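Local coordinates for protein serine acetyltransferase (Entamoeba histolytica, PDB 3Q1X) that probably catalyses the transfer of an acetyl group from acetyl-CoA to the hydroxyl of L-serine, the first step of cysteine biosynthesis from serine, at residues I198-T203 / I232-K237; D165-A170 / I186-I191. All blocks are in the same frame, centred on the assembly; numbering follows the deposited sequence.

Contact 1. Residues I198-T203 / I232-K237; sequences IYQSVT and IGTGAK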
loop_
_atom_site.group_PDB
_atom_site.type_symbol
_atom_site.label_atom_id
_atom_site.label_comp_id
_atom_site.label_asym_id
_atom_site.label_seq_id
_atom_site.Cartn_x
_atom_site.Cartn_y
_atom_site.Cartn_z
ATOM N N ILE A 198 4.811 9.741 -14.633
ATOM C CA ILE A 198 5.596 9.237 -13.502
ATOM C C ILE A 198 5.288 7.770 -13.237
ATOM O O ILE A 198 4.123 7.375 -13.184
ATOM C CB ILE A 198 5.337 10.077 -12.210
ATOM C CG1 ILE A 198 5.827 11.518 -12.393
ATOM C CG2 ILE A 198 5.964 9.427 -10.972
ATOM C CD1 ILE A 198 5.575 12.431 -11.193
ATOM N N TYR A 199 6.339 6.981 -13.045
ATOM C CA TYR A 199 6.222 5.567 -12.749
ATOM C C TYR A 199 6.406 5.222 -11.267
ATOM O O TYR A 199 6.726 6.087 -10.424
ATOM C CB TYR A 199 7.185 4.765 -13.624
ATOM C CG TYR A 199 6.743 4.747 -15.054
ATOM C CD1 TYR A 199 5.865 3.763 -15.516
ATOM C CD2 TYR A 199 7.152 5.747 -15.947
ATOM C CE1 TYR A 199 5.428 3.756 -16.836
ATOM C CE2 TYR A 199 6.715 5.750 -17.278
ATOM C CZ TYR A 199 5.859 4.747 -17.711
ATOM O OH TYR A 199 5.417 4.741 -19.011
ATOM N N GLN A 200 6.196 3.943 -10.972
ATOM C CA GLN A 200 6.320 3.396 -9.629
ATOM C C GLN A 200 7.661 3.778 -9.005
ATOM O O GLN A 200 8.663 3.921 -9.717
ATOM C CB GLN A 200 6.130 1.868 -9.652
ATOM C CG GLN A 200 7.120 1.069 -10.523
ATOM C CD GLN A 200 6.692 0.921 -11.980
ATOM O OE1 GLN A 200 6.009 1.774 -12.530
ATOM N NE2 GLN A 200 7.129 -0.163 -12.618
ATOM N N SER A 201 7.655 3.990 -7.691
ATOM C CA SER A 201 8.876 4.206 -6.913
ATOM C C SER A 201 9.666 5.479 -7.235
ATOM O O SER A 201 10.860 5.568 -6.913
ATOM C CB SER A 201 9.785 2.975 -7.041
ATOM O OG SER A 201 9.276 1.900 -6.275
ATOM N N VAL A 202 8.999 6.461 -7.838
ATOM C CA VAL A 202 9.635 7.741 -8.148
ATOM C C VAL A 202 9.489 8.702 -6.988
ATOM O O VAL A 202 8.383 8.908 -6.482
ATOM C CB VAL A 202 9.057 8.372 -9.426
ATOM C CG1 VAL A 202 9.344 9.882 -9.487
ATOM C CG2 VAL A 202 9.605 7.658 -10.642
ATOM N N THR A 203 10.605 9.282 -6.569
ATOM C CA THR A 203 10.578 10.371 -5.594
ATOM C C THR A 203 10.873 11.717 -6.243
ATOM O O THR A 203 11.886 11.881 -6.933
ATOM C CB THR A 203 11.541 10.127 -4.413
ATOM O OG1 THR A 203 11.125 8.950 -3.696
ATOM C CG2 THR A 203 11.541 11.325 -3.459
ATOM N N ILE A 232 9.492 10.365 -15.884
ATOM C CA ILE A 232 10.384 9.943 -14.815
ATOM C C ILE A 232 10.253 8.444 -14.606
ATOM O O ILE A 232 9.219 7.958 -14.144
ATOM C CB ILE A 232 10.142 10.719 -13.497
ATOM C CG1 ILE A 232 10.093 12.221 -13.774
ATOM C CG2 ILE A 232 11.257 10.422 -12.501
ATOM C CD1 ILE A 232 9.746 13.064 -12.593
ATOM N N GLY A 233 11.313 7.726 -14.962
ATOM C CA GLY A 233 11.304 6.269 -14.983
ATOM C C GLY A 233 11.300 5.624 -13.616
ATOM O O GLY A 233 11.576 6.280 -12.608
ATOM N N THR A 234 10.979 4.333 -13.605
ATOM C CA THR A 234 10.853 3.539 -12.390
ATOM C C THR A 234 12.057 3.657 -11.461
ATOM O O THR A 234 13.195 3.432 -11.877
ATOM C CB THR A 234 10.669 2.045 -12.714
ATOM O OG1 THR A 234 9.750 1.888 -13.809
ATOM C CG2 THR A 234 10.153 1.321 -11.491
ATOM N N GLY A 235 11.793 4.004 -10.202
ATOM C CA GLY A 235 12.824 4.017 -9.166
ATOM C C GLY A 235 13.679 5.269 -9.094
ATOM O O GLY A 235 14.536 5.388 -8.212
ATOM N N ALA A 236 13.451 6.205 -10.012
ATOM C CA ALA A 236 14.239 7.440 -10.049
ATOM C C ALA A 236 14.013 8.271 -8.789
ATOM O O ALA A 236 12.870 8.449 -8.351
ATOM C CB ALA A 236 13.923 8.242 -11.305
ATOM N N LYS A 237 15.109 8.742 -8.191
ATOM C CA LYS A 237 15.058 9.559 -6.978
ATOM C C LYS A 237 15.576 10.956 -7.285
ATOM O O LYS A 237 16.787 11.172 -7.399
ATOM C CB LYS A 237 15.861 8.930 -5.822
ATOM C CG LYS A 237 15.520 7.466 -5.471
ATOM C CD LYS A 237 14.020 7.254 -5.282
ATOM C CE LYS A 237 13.687 5.824 -4.831
ATOM N NZ LYS A 237 14.209 4.752 -5.722
#

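Contact 2. Residues D165-A170 / I186-I191; sequences DIHPGA and IGETAI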
loop_
_atom_site.group_PDB
_atom_site.type_symbol
_atom_site.label_atom_id
_atom_site.label_comp_id
_atom_site.label_asym_id
_atom_site.label_seq_id
_atom_site.Cartn_x
_atom_site.Cartn_y
_atom_site.Cartn_z
ATOM N N ASP A 165 2.075 8.901 -2.515
ATOM C CA ASP A 165 2.330 9.806 -1.405
ATOM C C ASP A 165 2.554 11.204 -1.950
ATOM O O ASP A 165 3.679 11.575 -2.272
ATOM C CB ASP A 165 3.572 9.325 -0.630
ATOM C CG ASP A 165 3.708 9.973 0.748
ATOM O OD1 ASP A 165 2.943 10.917 1.094
ATOM O OD2 ASP A 165 4.594 9.516 1.507
ATOM N N ILE A 166 1.481 11.977 -2.056
ATOM C CA ILE A 166 1.546 13.308 -2.641
ATOM C C ILE A 166 1.175 14.300 -1.562
ATOM O O ILE A 166 0.039 14.291 -1.075
ATOM C CB ILE A 166 0.560 13.479 -3.834
ATOM C CG1 ILE A 166 0.844 12.461 -4.940
ATOM C CG2 ILE A 166 0.639 14.910 -4.384
ATOM C CD1 ILE A 166 -0.108 12.563 -6.131
ATOM N N HIS A 167 2.123 15.140 -1.161
ATOM C CA HIS A 167 1.819 16.163 -0.169
ATOM C C HIS A 167 0.822 17.170 -0.744
ATOM O O HIS A 167 0.982 17.587 -1.895
ATOM C CB HIS A 167 3.075 16.892 0.305
ATOM C CG HIS A 167 2.825 17.768 1.488
ATOM N ND1 HIS A 167 3.148 17.394 2.775
ATOM C CD2 HIS A 167 2.219 18.974 1.586
ATOM C CE1 HIS A 167 2.787 18.352 3.611
ATOM N NE2 HIS A 167 2.224 19.322 2.915
ATOM N N PRO A 168 -0.220 17.545 0.036
ATOM C CA PRO A 168 -1.209 18.487 -0.495
ATOM C C PRO A 168 -0.637 19.817 -0.984
ATOM O O PRO A 168 -1.294 20.505 -1.762
ATOM C CB PRO A 168 -2.165 18.707 0.692
ATOM C CG PRO A 168 -1.399 18.250 1.908
ATOM C CD PRO A 168 -0.603 17.086 1.386
ATOM N N GLY A 169 0.574 20.158 -0.530
ATOM C CA GLY A 169 1.284 21.379 -0.956
ATOM C C GLY A 169 1.863 21.350 -2.363
ATOM O O GLY A 169 2.092 22.401 -2.962
ATOM N N ALA A 170 2.096 20.154 -2.900
ATOM C CA ALA A 170 2.636 20.021 -4.253
ATOM C C ALA A 170 1.746 20.748 -5.252
ATOM O O ALA A 170 0.523 20.763 -5.112
ATOM C CB ALA A 170 2.782 18.554 -4.632
ATOM N N ILE A 186 5.826 12.694 -3.655
ATOM C CA ILE A 186 5.898 14.037 -4.228
ATOM C C ILE A 186 5.746 15.023 -3.061
ATOM O O ILE A 186 4.696 15.076 -2.423
ATOM C CB ILE A 186 4.821 14.260 -5.331
ATOM C CG1 ILE A 186 4.960 13.223 -6.461
ATOM C CG2 ILE A 186 4.896 15.686 -5.881
ATOM C CD1 ILE A 186 3.892 13.320 -7.529
ATOM N N GLY A 187 6.803 15.781 -2.780
ATOM C CA GLY A 187 6.877 16.629 -1.586
ATOM C C GLY A 187 6.082 17.924 -1.579
ATOM O O GLY A 187 5.557 18.390 -2.608
ATOM N N GLU A 188 6.014 18.511 -0.388
ATOM C CA GLU A 188 5.239 19.714 -0.113
ATOM C C GLU A 188 5.518 20.886 -1.059
ATOM O O GLU A 188 4.625 21.667 -1.366
ATOM C CB GLU A 188 5.488 20.149 1.332
ATOM C CG GLU A 188 4.709 21.399 1.763
ATOM C CD GLU A 188 4.767 21.643 3.263
ATOM O OE1 GLU A 188 3.909 22.386 3.787
ATOM O OE2 GLU A 188 5.660 21.086 3.922
ATOM N N THR A 189 6.767 21.024 -1.490
ATOM C CA THR A 189 7.149 22.181 -2.290
ATOM C C THR A 189 7.544 21.782 -3.707
ATOM O O THR A 189 8.158 22.564 -4.439
ATOM C CB THR A 189 8.270 23.013 -1.617
ATOM O OG1 THR A 189 9.496 22.275 -1.628
ATOM C CG2 THR A 189 7.896 23.354 -0.177
ATOM N N ALA A 190 7.176 20.564 -4.096
ATOM C CA ALA A 190 7.384 20.118 -5.469
ATOM C C ALA A 190 6.499 20.915 -6.422
ATOM O O ALA A 190 5.362 21.243 -6.097
ATOM C CB ALA A 190 7.112 18.629 -5.595
ATOM N N ILE A 191 7.034 21.251 -7.588
ATOM C CA ILE A 191 6.262 21.927 -8.633
ATOM C C ILE A 191 6.410 21.102 -9.905
ATOM O O ILE A 191 7.526 20.802 -10.322
ATOM C CB ILE A 191 6.760 23.386 -8.870
ATOM C CG1 ILE A 191 6.635 24.224 -7.584
ATOM C CG2 ILE A 191 6.065 24.022 -10.093
ATOM C CD1 ILE A 191 5.362 25.040 -7.430
HETATM O O HOH W 1 4.398 23.270 -4.504
#

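Contact 1. Residues I198-T203 / I232-K237
Two successive coils of the left-handed parallel beta-helix turn the same corner, 198-203 stacked on 232-237, each through a type II turn (Tyr199 to Val202, Gly233 to Ala236). Three backbone hydrogen bonds follow the bend: Tyr199 N to Ile232 O at 3.2 Å, Gly235 N to Gln200 O at 3.2 Å, and Thr203 N to Ala236 O at 3.0 Å. Gly235 suits the third place of its turn, where phi is positive (84°); Ser201, also with positive phi, takes a similar conformation in the neighbouring coil. Inside the corner, branched side chains fill the helix core. Val202 CG1 meets Ile232 CG2 at 3.6 Å, the two side chains crossing at about a right angle, while the Ile198 and Ile232 chains stack coil on coil. The Tyr199 ring leaves outward with its edge to Ile232 O; its hydroxyl bonds to His208 N of the second subunit, beside bound serine. Gln200 NE2 hydrogen-bonds to Thr203 OG1 of the same subunit. Lys237 runs past Thr203, CD 3.7 Å from OG1, and bends at chi2 and chi4; its NZ bonds Asn253 of the third subunit and, at 2.6 Å, Gly235 O, tilted 34° from the carbonyl plane.

Contact 2. Residues D165-A170 / I186-I191
His167 and Glu188 stack at one corner of the left-handed parallel beta-helix, where adjacent coils, 165-170 and 186-191, each bend through a type I turn. The glutamate chain, CG anti to the backbone N (chi1 -179°) and extended beyond, runs beside the imidazole and points the same way. Its CB sits over the middle of one ring face, 3.5 Å from the centroid, as a CH-pi contact; CG follows at 3.4 Å from His167 NE2, and the carboxylate lies stacked at 26° to the ring. Pro168 CD packs on the opposite face towards the rim, leaving the flat ring sandwiched. The carboxylate is held by Tyr143 and by a salt bridge to Arg222, a residue of the serine pocket. On the inner side the bumps are aliphatic: the side chains of Ile166 and Ile186 lie alongside one another, and the small methyl of Ala170 fits beside Ile186, CB to CG2 3.8 Å. Gly169, with no side chain, suits the close approach of the coils: its C lies 3.0 Å from Glu188 O. Entering the turns, Ile186 N bonds to Asp165 O and His167 N to Ile186 O, the latter at 2.9 Å and nearly straight (173°). Where the coils leave the corner, one water donates to both Gly169 O (2.9 Å) and Ala190 O (2.8 Å).

Contacts 1 and 2 lie at different corners of one beta-helix, their centres about 15 Å apart, with contact 2 complete in the sequence before contact 1 begins. They meet through the hydrophobic interior, where Ile198 CD1 touches Ile186 CD1 at 4.1 Å; both contacts also touch the third subunit. Each approaches bound serine from its own corner: the nearest atoms of the Tyr199 side chain and a serine are about 4 Å apart, those of Glu188 and a serine about 5 Å. The ligand pocket includes Ala206, His208, Arg222 and His223. Contact 2 adjoins the pocket of its own chain through Arg222; contact 1 adjoins that of the second subunit, through the bond of Tyr199 to His208.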